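Local atomic coordinates of biotin binding protein A (Gallus gallus, PDB entry 2C1Q), a protein that binds biotin at one end of an avidin-type antiparallel beta-barrel and assembles into a tetramer of four such subunits. Residues A[46-51]-A[72-77]; A[99-104]-A[114-119]. All blocks are in the same frame, centred on the assembly; numbering follows the deposited sequence.

Contact 1 and contact 2 reach the same biotin from different parts of one avidin barrel. Contact 1 joins the start of strand 48-54 to the loop 72-77, and contact 2 pairs strands 93-102 and 115-124. Their centres lie about 14 Å apart, yet they touch where Ser-77 packs on contact 2, its CB 3.2 Å from Arg-102 O. Ser-77 and Glu-103 both approach the biotin carboxylate oxygen O11, while Trp-72 lies along the tail and Trp-99 against ring atom C6. Near this junction Asp-76 OD2 and Glu-104 OE1 are only 3.0 Å apart, a meeting of like charges that may be eased by Lys-60 of the second subunit, a long and weak partner of both.

Contact 1: A[46-51]-A[72-77]; sequences LVSPLK and WQFADS. With BTN (biotin), chain B.
Ser-48 and Gln-73 share the one hydrogen bond between segments 46-51 and 72-77: Gln-73 N donates to Ser-48 OG at 2.8 Å, with an angle of 151° at the hydrogen. The same hydroxyl gives its own proton to Leu-46 O, 3.1 Å from OG, so it serves as acceptor and donor at once and its rotation is fixed by both partners. Gln-73 can be followed outward atom by atom. Its CB rests near Ser-48 OG, and its CG meets Pro-49 CD at 3.6 Å while also touching Val-47 O. A bend at chi2 (-58°) then turns the side chain across that of Pro-49, the two meeting at about a right angle, with CD and NE2 lying against the proline, NE2 being 3.5 Å from Pro-49 CD. At the tip NE2 bonds to Gln-71 O. In the avidin barrel strand 48-54 runs antiparallel to 66-71, and the loop 72-77 that follows leads into strand 78-87, so the contact sets a ligand-lining loop against a neighbouring strand. Beyond the glutamine, CD2 of Phe-74 comes 3.2 Å from Leu-46 N, and its CZ stands 3.8 Å from C9 of the biotin tail. Trp-72 spreads one face under the valeryl chain, CZ2 being 3.5 Å from biotin C8, while CE3 packs obliquely on Ser-48 and NE1 is hydrogen-bonded to Thr-79. From the far end of the loop Ser-77 OG donates to the biotin carboxylate oxygen O11 at 2.7 Å.

Contact 2: A[99-104]-A[114-119]; sequences WLLREE and ATRVGT. With BTN (biotin), chain B.
Leu-101 and Arg-116 form a hydrogen-bonded pair between strands 93-102 and 115-124, the last two strands of the antiparallel avidin barrel. Leu-101 N reaches Arg-116 O at 2.7 Å, and Arg-116 N returns a bond to Leu-101 O; both have an N-H to acceptor angle of 162°. Trp-99 and Gly-118 exchange a similar pair of backbone bonds, and past the regular strand Glu-103 N still finds Ala-114 O at 2.9 Å. Arg-116 O also receives a CA-H contact from Leu-100. On the face carrying Leu-100 and Val-117, their CD2 and CG2 methyls touch. Arg-102 NH1 comes close to Thr-115 OG1 there, but the angle is too poor for a bond. On the other face Trp-99 CG sits between its backbone N and carbonyl carbon (chi1 57°), which brings the indole over the neighbouring strand at Gly-118. Its CE2 is 3.4 Å from biotin C6, which sits over the centre of one face, while CA of Gly-118 makes a CH-pi contact with the opposite one, 3.9 Å from the centroid of the six-membered ring. A CB on Gly-118 would fall 2.5 Å from Trp-99 CZ2. With an alanine in place of Trp-99, the biotin ring would probably lose its flat neighbour and a gap would open between C6 and Gly-118. Glu-103 OE2 lies 3.2 Å from biotin O11, probably repulsive if both carboxylates are charged, though equally consistent with one being protonated. Glu-103 OE1 remains 4.1 Å from Arg-116 NH2, beyond a salt bridge, whereas Arg-116 NH1 is satisfied by Lys-113 O of the third subunit. At the indole's edge a water lies in the ring plane, accepting weakly from Trp-99 NE1 and donating to Thr-119 O at 2.8 Å.

Contact 1: A[46-51]-A[72-77]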
# COMPACT_ATOMS: atom_id res chain seq x y z
N LEU A 46 10.10 -9.61 20.82
CA LEU A 46 11.19 -8.95 21.55
C LEU A 46 11.28 -7.49 21.14
O LEU A 46 11.10 -7.19 19.94
CB LEU A 46 12.54 -9.59 21.20
CG LEU A 46 12.82 -11.05 21.60
CD1 LEU A 46 14.32 -11.22 21.72
CD2 LEU A 46 12.15 -11.44 22.94
N VAL A 47 11.56 -6.60 22.11
CA VAL A 47 11.87 -5.19 21.81
C VAL A 47 12.95 -5.11 20.71
O VAL A 47 13.89 -5.92 20.67
CB VAL A 47 12.34 -4.38 23.07
CG1 VAL A 47 13.60 -5.02 23.74
CG2 VAL A 47 12.59 -2.92 22.71
N SER A 48 12.75 -4.16 19.80
CA SER A 48 13.52 -4.08 18.57
C SER A 48 13.98 -2.67 18.31
O SER A 48 13.22 -1.73 18.53
CB SER A 48 12.66 -4.57 17.41
OG SER A 48 12.52 -5.97 17.48
N PRO A 49 15.24 -2.50 17.83
CA PRO A 49 15.74 -1.17 17.56
C PRO A 49 15.02 -0.54 16.37
O PRO A 49 14.59 -1.26 15.48
CB PRO A 49 17.22 -1.41 17.22
CG PRO A 49 17.28 -2.79 16.76
CD PRO A 49 16.23 -3.55 17.48
N LEU A 50 14.85 0.78 16.37
CA LEU A 50 14.45 1.49 15.16
C LEU A 50 15.44 2.63 14.84
O LEU A 50 16.12 3.16 15.73
CB LEU A 50 13.01 2.04 15.27
CG LEU A 50 12.74 3.18 16.26
CD1 LEU A 50 13.02 4.55 15.70
CD2 LEU A 50 11.33 3.11 16.79
N LYS A 51 15.47 2.99 13.56
CA LYS A 51 16.33 4.03 13.01
C LYS A 51 15.50 4.84 12.02
O LYS A 51 14.96 4.29 11.05
CB LYS A 51 17.47 3.37 12.24
CG LYS A 51 18.54 4.30 11.75
CD LYS A 51 19.15 5.04 12.94
CE LYS A 51 20.66 5.12 12.82
NZ LYS A 51 21.19 6.33 13.54
N TRP A 72 13.34 -5.94 13.31
CA TRP A 72 12.75 -6.86 14.29
C TRP A 72 13.76 -7.86 14.83
O TRP A 72 14.46 -8.51 14.05
CB TRP A 72 11.53 -7.59 13.71
CG TRP A 72 10.48 -6.63 13.25
CD1 TRP A 72 10.14 -6.35 11.95
CD2 TRP A 72 9.67 -5.78 14.07
NE1 TRP A 72 9.17 -5.39 11.91
CE2 TRP A 72 8.84 -5.03 13.19
CE3 TRP A 72 9.52 -5.61 15.46
CZ2 TRP A 72 7.92 -4.10 13.65
CZ3 TRP A 72 8.59 -4.69 15.92
CH2 TRP A 72 7.79 -3.95 15.01
N GLN A 73 13.82 -8.00 16.15
CA GLN A 73 14.85 -8.88 16.73
C GLN A 73 14.48 -10.36 16.79
O GLN A 73 15.32 -11.21 17.11
CB GLN A 73 15.33 -8.36 18.09
CG GLN A 73 16.16 -7.11 17.95
CD GLN A 73 17.38 -7.29 17.06
OE1 GLN A 73 18.24 -8.14 17.34
NE2 GLN A 73 17.48 -6.48 16.00
N PHE A 74 13.24 -10.68 16.42
CA PHE A 74 12.72 -12.04 16.58
C PHE A 74 12.11 -12.56 15.28
O PHE A 74 11.47 -13.60 15.25
CB PHE A 74 11.64 -12.01 17.65
CG PHE A 74 10.50 -11.07 17.31
CD1 PHE A 74 9.37 -11.53 16.61
CD2 PHE A 74 10.55 -9.72 17.68
CE1 PHE A 74 8.31 -10.65 16.29
CE2 PHE A 74 9.50 -8.86 17.37
CZ PHE A 74 8.38 -9.33 16.67
N ALA A 75 12.28 -11.80 14.19
CA ALA A 75 11.64 -12.14 12.94
C ALA A 75 12.56 -11.78 11.79
O ALA A 75 13.34 -10.84 11.91
CB ALA A 75 10.31 -11.40 12.80
N ASP A 76 12.47 -12.50 10.68
CA ASP A 76 13.27 -12.17 9.51
C ASP A 76 12.79 -10.93 8.75
O ASP A 76 13.43 -10.48 7.80
CB ASP A 76 13.38 -13.38 8.57
CG ASP A 76 14.31 -14.45 9.13
OD1 ASP A 76 15.07 -14.13 10.07
OD2 ASP A 76 14.28 -15.60 8.62
N SER A 77 11.73 -10.32 9.22
CA SER A 77 11.10 -9.23 8.50
C SER A 77 11.66 -7.84 8.83
O SER A 77 12.53 -7.69 9.69
CB SER A 77 9.63 -9.28 8.83
OG SER A 77 9.49 -9.09 10.21
C11 BTN B . 6.61 -9.57 12.16
O11 BTN B . 7.24 -10.14 11.22
O12 BTN B . 5.47 -10.00 12.44
C10 BTN B . 7.22 -8.44 12.98
C9 BTN B . 6.21 -7.76 13.91
C8 BTN B . 5.54 -6.65 13.08
C7 BTN B . 4.41 -5.94 13.79
C2 BTN B . 3.67 -5.01 12.83
S1 BTN B . 4.60 -3.70 12.26
C6 BTN B . 3.09 -2.87 11.76
C5 BTN B . 1.98 -3.21 12.71
N1 BTN B . 1.97 -2.15 13.69
C3 BTN B . 2.41 -2.61 14.85
O3 BTN B . 2.49 -1.79 15.97
N2 BTN B . 2.74 -3.90 14.81
C4 BTN B . 2.42 -4.44 13.51

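Contact 2: A[99-104]-A[114-119]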
# COMPACT_ATOMS: atom_id res chain seq x y z
N TRP A 99 2.50 2.08 7.03
CA TRP A 99 3.63 1.18 7.17
C TRP A 99 3.61 0.06 6.15
O TRP A 99 2.58 -0.26 5.58
CB TRP A 99 3.69 0.60 8.60
CG TRP A 99 2.44 -0.15 9.07
CD1 TRP A 99 1.50 0.32 9.96
CD2 TRP A 99 2.03 -1.51 8.73
NE1 TRP A 99 0.53 -0.66 10.17
CE2 TRP A 99 0.83 -1.77 9.43
CE3 TRP A 99 2.56 -2.52 7.89
CZ2 TRP A 99 0.14 -2.99 9.31
CZ3 TRP A 99 1.90 -3.73 7.80
CH2 TRP A 99 0.70 -3.95 8.49
N LEU A 100 4.78 -0.52 5.92
CA LEU A 100 4.94 -1.70 5.09
C LEU A 100 5.75 -2.71 5.87
O LEU A 100 6.81 -2.38 6.39
CB LEU A 100 5.69 -1.40 3.79
CG LEU A 100 5.08 -0.40 2.80
CD1 LEU A 100 6.11 -0.02 1.73
CD2 LEU A 100 3.81 -0.91 2.16
N LEU A 101 5.25 -3.92 5.96
CA LEU A 101 5.96 -4.99 6.64
C LEU A 101 6.45 -5.93 5.57
O LEU A 101 5.65 -6.48 4.82
CB LEU A 101 5.04 -5.71 7.61
CG LEU A 101 5.44 -7.11 8.15
CD1 LEU A 101 6.80 -7.10 8.82
CD2 LEU A 101 4.38 -7.56 9.19
N ARG A 102 7.76 -6.14 5.51
CA ARG A 102 8.38 -6.95 4.46
C ARG A 102 8.91 -8.23 5.05
O ARG A 102 9.83 -8.19 5.87
CB ARG A 102 9.56 -6.20 3.85
CG ARG A 102 10.33 -6.97 2.74
CD ARG A 102 9.65 -6.65 1.52
NE ARG A 102 10.18 -7.19 0.28
CZ ARG A 102 9.98 -6.54 -0.86
NH1 ARG A 102 9.34 -5.36 -0.84
NH2 ARG A 102 10.40 -7.04 -2.00
N GLU A 103 8.33 -9.36 4.66
CA GLU A 103 8.86 -10.66 5.06
C GLU A 103 9.98 -11.12 4.13
O GLU A 103 9.97 -10.86 2.93
CB GLU A 103 7.75 -11.71 5.24
CG GLU A 103 6.63 -11.22 6.22
CD GLU A 103 6.33 -12.14 7.40
OE1 GLU A 103 5.72 -13.21 7.16
OE2 GLU A 103 6.67 -11.79 8.57
N GLU A 104 10.98 -11.78 4.72
CA GLU A 104 12.07 -12.34 3.93
C GLU A 104 11.55 -13.54 3.14
O GLU A 104 10.90 -14.41 3.71
CB GLU A 104 13.24 -12.72 4.83
CG GLU A 104 14.51 -13.15 4.08
CD GLU A 104 15.58 -13.75 5.01
OE1 GLU A 104 15.23 -14.39 6.05
OE2 GLU A 104 16.77 -13.57 4.71
N ALA A 114 5.38 -10.54 -0.48
CA ALA A 114 6.26 -10.25 0.64
C ALA A 114 5.90 -9.00 1.46
O ALA A 114 6.51 -8.76 2.52
CB ALA A 114 7.73 -10.17 0.13
N THR A 115 4.93 -8.20 1.02
CA THR A 115 4.74 -6.87 1.62
C THR A 115 3.32 -6.70 2.06
O THR A 115 2.42 -6.72 1.25
CB THR A 115 5.08 -5.74 0.61
OG1 THR A 115 6.39 -5.96 0.11
CG2 THR A 115 5.05 -4.38 1.24
N ARG A 116 3.12 -6.52 3.36
CA ARG A 116 1.85 -6.15 3.93
C ARG A 116 1.90 -4.65 4.19
O ARG A 116 2.97 -4.10 4.44
CB ARG A 116 1.65 -6.89 5.25
CG ARG A 116 1.24 -8.34 5.10
CD ARG A 116 1.26 -9.03 6.46
NE ARG A 116 1.79 -10.38 6.31
CZ ARG A 116 1.19 -11.49 6.70
NH1 ARG A 116 0.03 -11.44 7.31
NH2 ARG A 116 1.75 -12.65 6.48
N VAL A 117 0.73 -4.00 4.12
CA VAL A 117 0.57 -2.57 4.30
C VAL A 117 -0.53 -2.31 5.34
O VAL A 117 -1.44 -3.11 5.52
CB VAL A 117 0.15 -1.89 2.97
CG1 VAL A 117 -1.25 -2.35 2.52
CG2 VAL A 117 0.16 -0.37 3.07
N GLY A 118 -0.47 -1.18 6.04
CA GLY A 118 -1.55 -0.82 6.94
C GLY A 118 -1.25 0.54 7.51
O GLY A 118 -0.29 1.18 7.10
N THR A 119 -2.08 0.97 8.46
CA THR A 119 -1.87 2.26 9.12
C THR A 119 -1.87 2.08 10.64
O THR A 119 -2.37 1.06 11.13
CB THR A 119 -2.99 3.27 8.71
OG1 THR A 119 -4.26 2.68 8.94
CG2 THR A 119 -2.91 3.62 7.18
C11 BTN B . 6.61 -9.57 12.16
O11 BTN B . 7.24 -10.14 11.22
O12 BTN B . 5.47 -10.00 12.44
C10 BTN B . 7.22 -8.44 12.98
C9 BTN B . 6.21 -7.76 13.91
C8 BTN B . 5.54 -6.65 13.08
C7 BTN B . 4.41 -5.94 13.79
C2 BTN B . 3.67 -5.01 12.83
S1 BTN B . 4.60 -3.70 12.26
C6 BTN B . 3.09 -2.87 11.76
C5 BTN B . 1.98 -3.21 12.71
N1 BTN B . 1.97 -2.15 13.69
C3 BTN B . 2.41 -2.61 14.85
O3 BTN B . 2.49 -1.79 15.97
N2 BTN B . 2.74 -3.90 14.81
C4 BTN B . 2.42 -4.44 13.51
O HOH W 1 -2.33 -1.73 11.57